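Local atomic coordinates of putative transcriptional regulator protein (Vibrio parahaemolyticus, PDB entry 3ER6), a protein that probably regulates transcription by binding specific DNA sequences as an AraC-family factor, of which this chain is the DJ-1/PfpI-like domain. Residues Pro50-Leu55 / Ala67-Phe72; Asn76-Gly81 / Asp99-Leu104; Thr17-Ala22 / Ile56-Ile61. The protein carries 1 engineered substitution. All blocks are in the same frame, centred on the assembly; numbering follows the deposited sequence.

In the fold
Three contacts of one DJ-1/PfpI-like domain illustrate how chemistry follows place in a fold. Contact 2 is buried and wholly apolar, setting strand 77-80 of the main sheet against helix 95-106. Contact 1 lies at the surface, where two loops are joined by side-chain amides, an indole N-H and water. Contact 3, its centre about 17 Å from that of the chain, is polar again but largely buried, in part, it appears, by the second subunit. Contacts 1 and 2 share the neighbourhood of helix 95-106, where Trp-69 meets Trp-100. Contacts 1 and 3 meet through Leu-55, which packs on Phe-21 at the root of the 55-57/61-64 hairpin.

Contact 1: residues Pro50-Leu55 / Ala67-Phe72; sequences PNNRPL and AQWQSF
The loop 50-55 passes the short 3-10 turn at 69-71 with Asn-52 nearest Gln-68, their CA atoms 5.5 Å apart. Asn-52, in a left-handed backbone conformation, carries its carboxamide toward segment 67-72 and uses both ends of it. Asn-52 OD1 accepts from Trp-69 N at 3.0 Å, a donor tilted moderately from the carbonyl plane, while a water bridges the same oxygen to Ala-67 O. On the other end, Asn-52 ND2 donates to Gln-70 OE1 over 2.8 Å, meeting a lone pair in the plane of that carbonyl; the two bonds together fix the rotation of the Asn-52 amide. Here two connections of the DJ-1/PfpI-like fold meet, one leading into and the other out of the 55-57/61-64 hairpin. Gln-70 bends at chi2 (90°), which lays its amide carbon over a face of its neighbour Trp-69. That indole reaches back to the first loop, Trp-69 NE1 donating to Pro-50 O at 2.9 Å from above the carbonyl plane, a bent bond (135°). Gln-68 crosses Asn-52 at about a right angle, its CB and CG against CG of Asn-52, and a second water links its NE2 to Asn-52 O. The indole also touches Ala-96 and Leu-97 of helix 95-106.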
loop_
_atom_site.group_PDB
_atom_site.type_symbol
_atom_site.label_atom_id
_atom_site.label_comp_id
_atom_site.label_asym_id
_atom_site.label_seq_id
_atom_site.Cartn_x
_atom_site.Cartn_y
_atom_site.Cartn_z
ATOM N N PRO A 50 15.484 -9.883 -0.953
ATOM C CA PRO A 50 16.799 -9.995 -1.572
ATOM C C PRO A 50 17.701 -11.102 -1.022
ATOM O O PRO A 50 18.486 -11.685 -1.806
ATOM C CB PRO A 50 17.444 -8.609 -1.362
ATOM C CG PRO A 50 16.299 -7.663 -1.074
ATOM C CD PRO A 50 15.230 -8.546 -0.355
ATOM N N ASN A 51 17.603 -11.379 0.277
ATOM C CA ASN A 51 18.391 -12.433 0.921
ATOM C C ASN A 51 17.464 -13.577 1.340
ATOM O O ASN A 51 17.856 -14.467 2.098
ATOM C CB ASN A 51 19.102 -11.831 2.160
ATOM C CG ASN A 51 18.099 -11.087 3.111
ATOM O OD1 ASN A 51 16.859 -11.024 2.862
ATOM N ND2 ASN A 51 18.633 -10.527 4.200
ATOM N N ASN A 52 16.233 -13.568 0.842
ATOM C CA ASN A 52 15.212 -14.573 1.225
ATOM C C ASN A 52 14.989 -14.637 2.747
ATOM O O ASN A 52 14.506 -15.683 3.284
ATOM C CB ASN A 52 15.565 -15.974 0.648
ATOM C CG ASN A 52 15.798 -15.941 -0.864
ATOM O OD1 ASN A 52 14.922 -15.509 -1.603
ATOM N ND2 ASN A 52 16.973 -16.416 -1.330
ATOM N N ARG A 53 15.324 -13.553 3.448
ATOM C CA ARG A 53 15.017 -13.465 4.910
ATOM C C ARG A 53 13.718 -12.678 5.104
ATOM O O ARG A 53 13.307 -11.988 4.199
ATOM C CB ARG A 53 16.162 -12.746 5.668
ATOM C CG ARG A 53 17.570 -13.379 5.480
ATOM C CD ARG A 53 17.717 -14.701 6.175
ATOM N NE ARG A 53 17.608 -14.489 7.616
ATOM C CZ ARG A 53 17.159 -15.395 8.486
ATOM N NH1 ARG A 53 16.808 -16.625 8.073
ATOM N NH2 ARG A 53 17.061 -15.061 9.775
ATOM N N PRO A 54 13.100 -12.747 6.296
ATOM C CA PRO A 54 11.925 -11.937 6.610
ATOM C C PRO A 54 12.228 -10.425 6.474
ATOM O O PRO A 54 13.370 -10.003 6.660
ATOM C CB PRO A 54 11.684 -12.207 8.101
ATOM C CG PRO A 54 12.294 -13.546 8.365
ATOM C CD PRO A 54 13.480 -13.656 7.393
ATOM N N LEU A 55 11.215 -9.656 6.111
ATOM C CA LEU A 55 11.359 -8.229 6.115
ATOM C C LEU A 55 11.000 -7.847 7.520
ATOM O O LEU A 55 10.077 -8.426 8.102
ATOM C CB LEU A 55 10.377 -7.546 5.152
ATOM C CG LEU A 55 10.674 -7.725 3.640
ATOM C CD1 LEU A 55 9.795 -6.771 2.944
ATOM C CD2 LEU A 55 12.114 -7.441 3.303
ATOM N N ALA A 67 8.777 -18.280 -0.697
ATOM C CA ALA A 67 9.523 -18.682 -1.878
ATOM C C ALA A 67 10.824 -17.906 -1.863
ATOM O O ALA A 67 10.882 -16.808 -1.285
ATOM C CB ALA A 67 8.694 -18.384 -3.125
ATOM N N GLN A 68 11.861 -18.481 -2.487
ATOM C CA GLN A 68 13.167 -17.813 -2.717
ATOM C C GLN A 68 13.227 -17.269 -4.154
ATOM O O GLN A 68 12.711 -17.910 -5.076
ATOM C CB GLN A 68 14.314 -18.819 -2.471
ATOM C CG GLN A 68 14.368 -19.291 -1.008
ATOM C CD GLN A 68 15.655 -20.042 -0.665
ATOM O OE1 GLN A 68 16.111 -20.827 -1.480
ATOM N NE2 GLN A 68 16.232 -19.808 0.543
ATOM N N TRP A 69 13.832 -16.098 -4.342
ATOM C CA TRP A 69 13.909 -15.517 -5.694
ATOM C C TRP A 69 14.627 -16.450 -6.678
ATOM O O TRP A 69 14.261 -16.494 -7.867
ATOM C CB TRP A 69 14.528 -14.119 -5.682
ATOM C CG TRP A 69 15.981 -13.969 -5.210
ATOM C CD1 TRP A 69 16.416 -13.619 -3.954
ATOM C CD2 TRP A 69 17.170 -14.151 -5.998
ATOM N NE1 TRP A 69 17.775 -13.580 -3.920
ATOM C CE2 TRP A 69 18.273 -13.887 -5.155
ATOM C CE3 TRP A 69 17.400 -14.496 -7.338
ATOM C CZ2 TRP A 69 19.604 -13.940 -5.616
ATOM C CZ3 TRP A 69 18.720 -14.571 -7.798
ATOM C CH2 TRP A 69 19.798 -14.332 -6.934
ATOM N N GLN A 70 15.595 -17.215 -6.172
ATOM C CA GLN A 70 16.372 -18.161 -6.994
ATOM C C GLN A 70 15.502 -19.296 -7.549
ATOM O O GLN A 70 15.855 -19.902 -8.541
ATOM C CB GLN A 70 17.590 -18.771 -6.222
ATOM C CG GLN A 70 18.702 -17.849 -5.831
ATOM C CD GLN A 70 18.499 -17.225 -4.466
ATOM O OE1 GLN A 70 17.348 -17.159 -3.980
ATOM N NE2 GLN A 70 19.591 -16.700 -3.850
ATOM N N SER A 71 14.333 -19.570 -6.966
ATOM C CA SER A 71 13.460 -20.610 -7.543
ATOM C C SER A 71 12.728 -20.191 -8.818
ATOM O O SER A 71 12.028 -21.007 -9.412
ATOM C CB SER A 71 12.410 -21.066 -6.518
ATOM O OG SER A 71 13.040 -21.536 -5.346
ATOM N N PHE A 72 12.851 -18.936 -9.231
ATOM C CA PHE A 72 12.112 -18.448 -10.383
ATOM C C PHE A 72 13.034 -18.237 -11.577
ATOM O O PHE A 72 13.830 -17.328 -11.583
ATOM C CB PHE A 72 11.306 -17.166 -10.022
ATOM C CG PHE A 72 10.304 -17.399 -8.911
ATOM C CD1 PHE A 72 9.127 -18.073 -9.153
ATOM C CD2 PHE A 72 10.560 -16.973 -7.619
ATOM C CE1 PHE A 72 8.222 -18.360 -8.135
ATOM C CE2 PHE A 72 9.663 -17.213 -6.599
ATOM C CZ PHE A 72 8.493 -17.912 -6.821
HETATM O O HOH W 1 12.414 -14.532 -0.645
HETATM O O HOH W 2 15.194 -18.365 2.854
#

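Contact 2: residues Asn76-Gly81 / Asp99-Leu104; sequences NILIIG and DWIREL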
loop_
_atom_site.group_PDB
_atom_site.type_symbol
_atom_site.label_atom_id
_atom_site.label_comp_id
_atom_site.label_asym_id
_atom_site.label_seq_id
_atom_site.Cartn_x
_atom_site.Cartn_y
_atom_site.Cartn_z
ATOM N N ASN A 76 6.017 -13.872 -15.789
ATOM C CA ASN A 76 5.392 -12.988 -16.755
ATOM C C ASN A 76 5.700 -11.560 -16.354
ATOM O O ASN A 76 6.017 -10.723 -17.211
ATOM C CB ASN A 76 3.879 -13.216 -16.796
ATOM C CG ASN A 76 3.520 -14.637 -17.208
ATOM O OD1 ASN A 76 3.254 -15.505 -16.369
ATOM N ND2 ASN A 76 3.513 -14.877 -18.516
ATOM N N ILE A 77 5.529 -11.286 -15.045
ATOM C CA ILE A 77 5.784 -9.935 -14.489
ATOM C C ILE A 77 6.753 -10.036 -13.304
ATOM O O ILE A 77 6.627 -10.951 -12.478
ATOM C CB ILE A 77 4.502 -9.281 -13.977
ATOM C CG1 ILE A 77 3.457 -9.159 -15.115
ATOM C CG2 ILE A 77 4.809 -7.915 -13.381
ATOM C CD1 ILE A 77 1.977 -9.032 -14.519
ATOM N N LEU A 78 7.725 -9.108 -13.253
ATOM C CA LEU A 78 8.552 -8.926 -12.062
ATOM C C LEU A 78 8.277 -7.523 -11.541
ATOM O O LEU A 78 8.417 -6.568 -12.300
ATOM C CB LEU A 78 10.058 -9.132 -12.354
ATOM C CG LEU A 78 11.044 -8.722 -11.222
ATOM C CD1 LEU A 78 11.031 -9.690 -10.004
ATOM C CD2 LEU A 78 12.520 -8.533 -11.694
ATOM N N ILE A 79 7.899 -7.383 -10.264
ATOM C CA ILE A 79 7.817 -6.052 -9.652
ATOM C C ILE A 79 9.040 -5.831 -8.765
ATOM O O ILE A 79 9.409 -6.688 -7.956
ATOM C CB ILE A 79 6.526 -5.893 -8.806
ATOM C CG1 ILE A 79 5.340 -6.290 -9.660
ATOM C CG2 ILE A 79 6.388 -4.427 -8.228
ATOM C CD1 ILE A 79 4.052 -6.276 -8.920
ATOM N N ILE A 80 9.689 -4.696 -8.955
ATOM C CA ILE A 80 10.790 -4.342 -8.111
ATOM C C ILE A 80 10.311 -3.196 -7.259
ATOM O O ILE A 80 10.042 -2.066 -7.756
ATOM C CB ILE A 80 12.008 -3.903 -8.932
ATOM C CG1 ILE A 80 12.452 -5.040 -9.899
ATOM C CG2 ILE A 80 13.115 -3.373 -8.034
ATOM C CD1 ILE A 80 13.489 -4.491 -10.924
ATOM N N GLY A 81 10.161 -3.473 -5.962
ATOM C CA GLY A 81 9.699 -2.400 -5.040
ATOM C C GLY A 81 10.759 -1.379 -4.613
ATOM O O GLY A 81 11.908 -1.390 -5.077
ATOM N N ASP A 99 21.958 -9.718 -11.657
ATOM C CA ASP A 99 22.067 -10.625 -12.784
ATOM C C ASP A 99 20.706 -11.233 -13.059
ATOM O O ASP A 99 20.308 -11.370 -14.185
ATOM C CB ASP A 99 23.086 -11.764 -12.530
ATOM C CG ASP A 99 24.537 -11.258 -12.437
ATOM O OD1 ASP A 99 24.812 -10.146 -12.932
ATOM O OD2 ASP A 99 25.398 -11.967 -11.840
ATOM N N TRP A 100 19.979 -11.596 -11.999
ATOM C CA TRP A 100 18.664 -12.220 -12.145
ATOM C C TRP A 100 17.622 -11.274 -12.830
ATOM O O TRP A 100 16.928 -11.668 -13.744
ATOM C CB TRP A 100 18.226 -12.667 -10.738
ATOM C CG TRP A 100 16.876 -13.283 -10.621
ATOM C CD1 TRP A 100 16.496 -14.539 -11.030
ATOM C CD2 TRP A 100 15.766 -12.729 -9.906
ATOM N NE1 TRP A 100 15.192 -14.773 -10.662
ATOM C CE2 TRP A 100 14.715 -13.671 -9.984
ATOM C CE3 TRP A 100 15.537 -11.497 -9.288
ATOM C CZ2 TRP A 100 13.453 -13.431 -9.445
ATOM C CZ3 TRP A 100 14.267 -11.249 -8.712
ATOM C CH2 TRP A 100 13.232 -12.230 -8.806
ATOM N N ILE A 101 17.609 -10.005 -12.452
ATOM C CA ILE A 101 16.737 -9.000 -13.072
ATOM C C ILE A 101 17.119 -8.786 -14.538
ATOM O O ILE A 101 16.257 -8.714 -15.440
ATOM C CB ILE A 101 16.865 -7.686 -12.279
ATOM C CG1 ILE A 101 16.260 -7.868 -10.863
ATOM C CG2 ILE A 101 16.232 -6.470 -13.058
ATOM C CD1 ILE A 101 16.619 -6.718 -9.868
ATOM N N ARG A 102 18.426 -8.667 -14.754
ATOM C CA ARG A 102 18.940 -8.470 -16.121
ATOM C C ARG A 102 18.453 -9.629 -16.980
ATOM O O ARG A 102 17.918 -9.428 -18.084
ATOM C CB ARG A 102 20.464 -8.368 -16.101
ATOM C CG ARG A 102 21.133 -8.351 -17.451
ATOM C CD ARG A 102 22.674 -8.431 -17.260
ATOM N NE ARG A 102 23.335 -8.584 -18.561
ATOM C CZ ARG A 102 23.684 -7.572 -19.357
ATOM N NH1 ARG A 102 23.480 -6.342 -18.972
ATOM N NH2 ARG A 102 24.270 -7.815 -20.518
ATOM N N GLU A 103 18.598 -10.855 -16.478
ATOM C CA GLU A 103 18.244 -12.003 -17.306
ATOM C C GLU A 103 16.774 -12.096 -17.563
ATOM O O GLU A 103 16.346 -12.414 -18.683
ATOM C CB GLU A 103 18.721 -13.337 -16.696
ATOM C CG GLU A 103 20.246 -13.413 -16.502
ATOM C CD GLU A 103 20.679 -14.660 -15.656
ATOM O OE1 GLU A 103 21.570 -14.497 -14.794
ATOM O OE2 GLU A 103 20.124 -15.785 -15.831
ATOM N N LEU A 104 15.978 -11.919 -16.517
ATOM C CA LEU A 104 14.535 -11.974 -16.690
ATOM C C LEU A 104 14.117 -10.954 -17.756
ATOM O O LEU A 104 13.274 -11.242 -18.621
ATOM C CB LEU A 104 13.782 -11.703 -15.370
ATOM C CG LEU A 104 13.750 -12.794 -14.295
ATOM C CD1 LEU A 104 13.152 -12.179 -12.942
ATOM C CD2 LEU A 104 13.020 -14.085 -14.746
#
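Leu-78 projects from strand 77-80 into a hollow formed by Trp-100, Ile-101 and Leu-104 of helix 95-106, which its two methyl groups divide between them. Leu-78 CD1 comes obliquely to the six-membered end of the Trp-100 indole, 3.6 Å from CH2. Leu-78 CD2 lies 3.9 Å from CG1 of Ile-101 and equally far from CD1 of Leu-104, and the Leu-78 side chain crosses both at about a right angle. Trp-100 arrives from the flank of the helix: with CG anti to the backbone N (chi1 177°), its ring swings round to the strand, and CD1 of Leu-104 rests on one face, toward the rim. Strand and helix run in roughly opposite senses, their axes 142° apart and 10.5 Å at closest approach, since helix 95-106 lies in the beta-alpha-beta crossover between the parallel neighbours 77-80 and 110-114, in the mixed sheet of an alpha/beta sandwich. Two residues further along the strand, Ile-80 meets Ile-101 tip to tip, the CD1 atoms 4.0 Å apart, and CG2 of Ile-101 broadens the patch against the Ile-80 methyl. The intervening Ile-79 faces the other layer, against helix 22-37. The polar end of Trp-100, NE1, donates to Phe-72 O.

Contact 3: residues Thr17-Ala22 / Ile56-Ile61; sequences TGRYFA and IGRGGI
Gly-18 and Gly-57 bring the two backbone segments within 4.3 Å, between Gly-18 CA and Gly-57 CA, with CA-H...O contacts in both directions: Gly-18 CA to Ile-56 O and Gly-57 CA to Gly-18 O. Around this approach two arginines reach in opposite directions. Arg-58, extended from CG to NE, grips Arg-19 O side-on: NE donates at 2.9 Å along a lone pair in the carbonyl plane, and NH2 adds a bond of 3.1 Å to the same oxygen, more bent at 137°. Arg-19 folds back through bends at chi2 and chi3, so that its NH1 donates almost straight (175°) to Ile-56 O at 3.2 Å from above the carbonyl plane. A water completes this link, accepting from Arg-19 NE and donating to Ile-56 O. Another water accepts from both Gly-18 N and Ile-56 N, and a third donates to Gly-18 O. The type I turn 17-20 is closed by Tyr-20 N to Thr-17 O and by an ST turn in which Arg-19 N donates to Thr-17 OG1. Over the face of Tyr-20 lies NH2 of Arg-58, a cation-pi contact with Arg-58 CZ 4.9 Å from the Tyr-20 ring centroid, the guanidinium steeply tipped to the ring (62°). CD1 of Ile-61 meets the edge of Phe-21, 3.8 Å from its CZ. The second subunit adds partners: its Glu-32 forms a salt bridge with Arg-58 NH1, and its Thr-33 bonds Tyr-20 OH. Although Arg-19 NH2 and Arg-58 NH1 lie 3.9 Å apart, the carbonyl acceptors and Glu-32 of the second subunit probably offset their like charges, coupling turn and hairpin to the dimer interface.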
loop_
_atom_site.group_PDB
_atom_site.type_symbol
_atom_site.label_atom_id
_atom_site.label_comp_id
_atom_site.label_asym_id
_atom_site.label_seq_id
_atom_site.Cartn_x
_atom_site.Cartn_y
_atom_site.Cartn_z
ATOM N N THR A 17 13.156 -3.848 0.953
ATOM C CA THR A 17 13.283 -3.362 2.338
ATOM C C THR A 17 11.952 -3.277 3.068
ATOM O O THR A 17 10.957 -2.776 2.508
ATOM C CB THR A 17 14.015 -1.963 2.404
ATOM O OG1 THR A 17 14.004 -1.470 3.763
ATOM C CG2 THR A 17 13.354 -0.955 1.568
ATOM N N GLY A 18 11.929 -3.696 4.342
ATOM C CA GLY A 18 10.728 -3.566 5.139
ATOM C C GLY A 18 10.440 -2.118 5.548
ATOM O O GLY A 18 9.380 -1.813 6.044
ATOM N N ARG A 19 11.356 -1.210 5.300
ATOM C CA ARG A 19 11.072 0.204 5.533
ATOM C C ARG A 19 10.003 0.746 4.580
ATOM O O ARG A 19 9.236 1.660 4.949
ATOM C CB ARG A 19 12.367 1.026 5.397
ATOM C CG ARG A 19 13.536 0.639 6.391
ATOM C CD ARG A 19 13.185 0.907 7.890
ATOM N NE ARG A 19 12.408 -0.210 8.443
ATOM C CZ ARG A 19 11.734 -0.154 9.594
ATOM N NH1 ARG A 19 11.036 -1.184 10.002
ATOM N NH2 ARG A 19 11.739 0.954 10.327
ATOM N N TYR A 20 9.911 0.150 3.380
ATOM C CA TYR A 20 9.031 0.647 2.346
ATOM C C TYR A 20 8.595 -0.525 1.508
ATOM O O TYR A 20 9.123 -0.746 0.410
ATOM C CB TYR A 20 9.789 1.681 1.459
ATOM C CG TYR A 20 10.101 2.931 2.261
ATOM C CD1 TYR A 20 9.076 3.816 2.625
ATOM C CD2 TYR A 20 11.410 3.212 2.694
ATOM C CE1 TYR A 20 9.374 4.997 3.387
ATOM C CE2 TYR A 20 11.705 4.326 3.479
ATOM C CZ TYR A 20 10.718 5.216 3.807
ATOM O OH TYR A 20 11.046 6.336 4.558
ATOM N N PHE A 21 7.725 -1.357 2.061
ATOM C CA PHE A 21 7.214 -2.498 1.271
ATOM C C PHE A 21 5.721 -2.406 0.987
ATOM O O PHE A 21 5.196 -3.219 0.188
ATOM C CB PHE A 21 7.566 -3.856 1.907
ATOM C CG PHE A 21 6.677 -4.238 3.080
ATOM C CD1 PHE A 21 5.681 -5.190 2.945
ATOM C CD2 PHE A 21 6.868 -3.639 4.342
ATOM C CE1 PHE A 21 4.853 -5.542 4.044
ATOM C CE2 PHE A 21 6.067 -4.008 5.431
ATOM C CZ PHE A 21 5.045 -4.950 5.276
ATOM N N ALA A 22 5.025 -1.429 1.592
ATOM C CA ALA A 22 3.547 -1.329 1.377
ATOM C C ALA A 22 3.173 -1.274 -0.074
ATOM O O ALA A 22 2.200 -1.899 -0.478
ATOM C CB ALA A 22 2.959 -0.118 2.054
ATOM N N ILE A 56 11.625 -6.797 7.998
ATOM C CA ILE A 56 11.209 -6.180 9.274
ATOM C C ILE A 56 10.431 -4.896 8.897
ATOM O O ILE A 56 11.010 -3.943 8.400
ATOM C CB ILE A 56 12.437 -5.871 10.104
ATOM C CG1 ILE A 56 13.262 -7.181 10.320
ATOM C CG2 ILE A 56 11.984 -5.182 11.457
ATOM C CD1 ILE A 56 12.408 -8.267 11.121
ATOM N N GLY A 57 9.123 -4.904 9.101
ATOM C CA GLY A 57 8.249 -3.811 8.660
ATOM C C GLY A 57 8.044 -2.848 9.817
ATOM O O GLY A 57 8.559 -3.061 10.928
ATOM N N ARG A 58 7.342 -1.761 9.556
ATOM C CA ARG A 58 7.054 -0.798 10.592
ATOM C C ARG A 58 5.969 -1.328 11.510
ATOM O O ARG A 58 5.286 -2.274 11.183
ATOM C CB ARG A 58 6.646 0.487 9.922
ATOM C CG ARG A 58 7.919 1.104 9.242
ATOM C CD ARG A 58 7.533 2.218 8.450
ATOM N NE ARG A 58 8.579 2.681 7.533
ATOM C CZ ARG A 58 9.561 3.542 7.815
ATOM N NH1 ARG A 58 9.784 4.025 9.049
ATOM N NH2 ARG A 58 10.364 3.903 6.823
ATOM N N GLY A 59 5.879 -0.752 12.694
ATOM C CA GLY A 59 4.869 -1.168 13.669
ATOM C C GLY A 59 5.176 -2.539 14.286
ATOM O O GLY A 59 4.261 -3.215 14.746
ATOM N N GLY A 60 6.458 -2.924 14.303
ATOM C CA GLY A 60 6.922 -4.151 14.938
ATOM C C GLY A 60 6.440 -5.429 14.286
ATOM O O GLY A 60 6.087 -6.395 14.984
ATOM N N ILE A 61 6.372 -5.463 12.964
ATOM C CA ILE A 61 5.989 -6.708 12.284
ATOM C C ILE A 61 7.159 -7.385 11.588
ATOM O O ILE A 61 8.193 -6.745 11.229
ATOM C CB ILE A 61 4.870 -6.487 11.218
ATOM C CG1 ILE A 61 5.362 -5.527 10.103
ATOM C CG2 ILE A 61 3.615 -5.995 11.920
ATOM C CD1 ILE A 61 4.342 -5.220 8.979
HETATM O O HOH W 3 6.901 -0.794 6.398
HETATM O O HOH W 4 13.566 -5.324 6.038
HETATM O O HOH W 5 13.310 -2.833 7.399
HETATM O O HOH W 6 12.800 5.343 7.251
#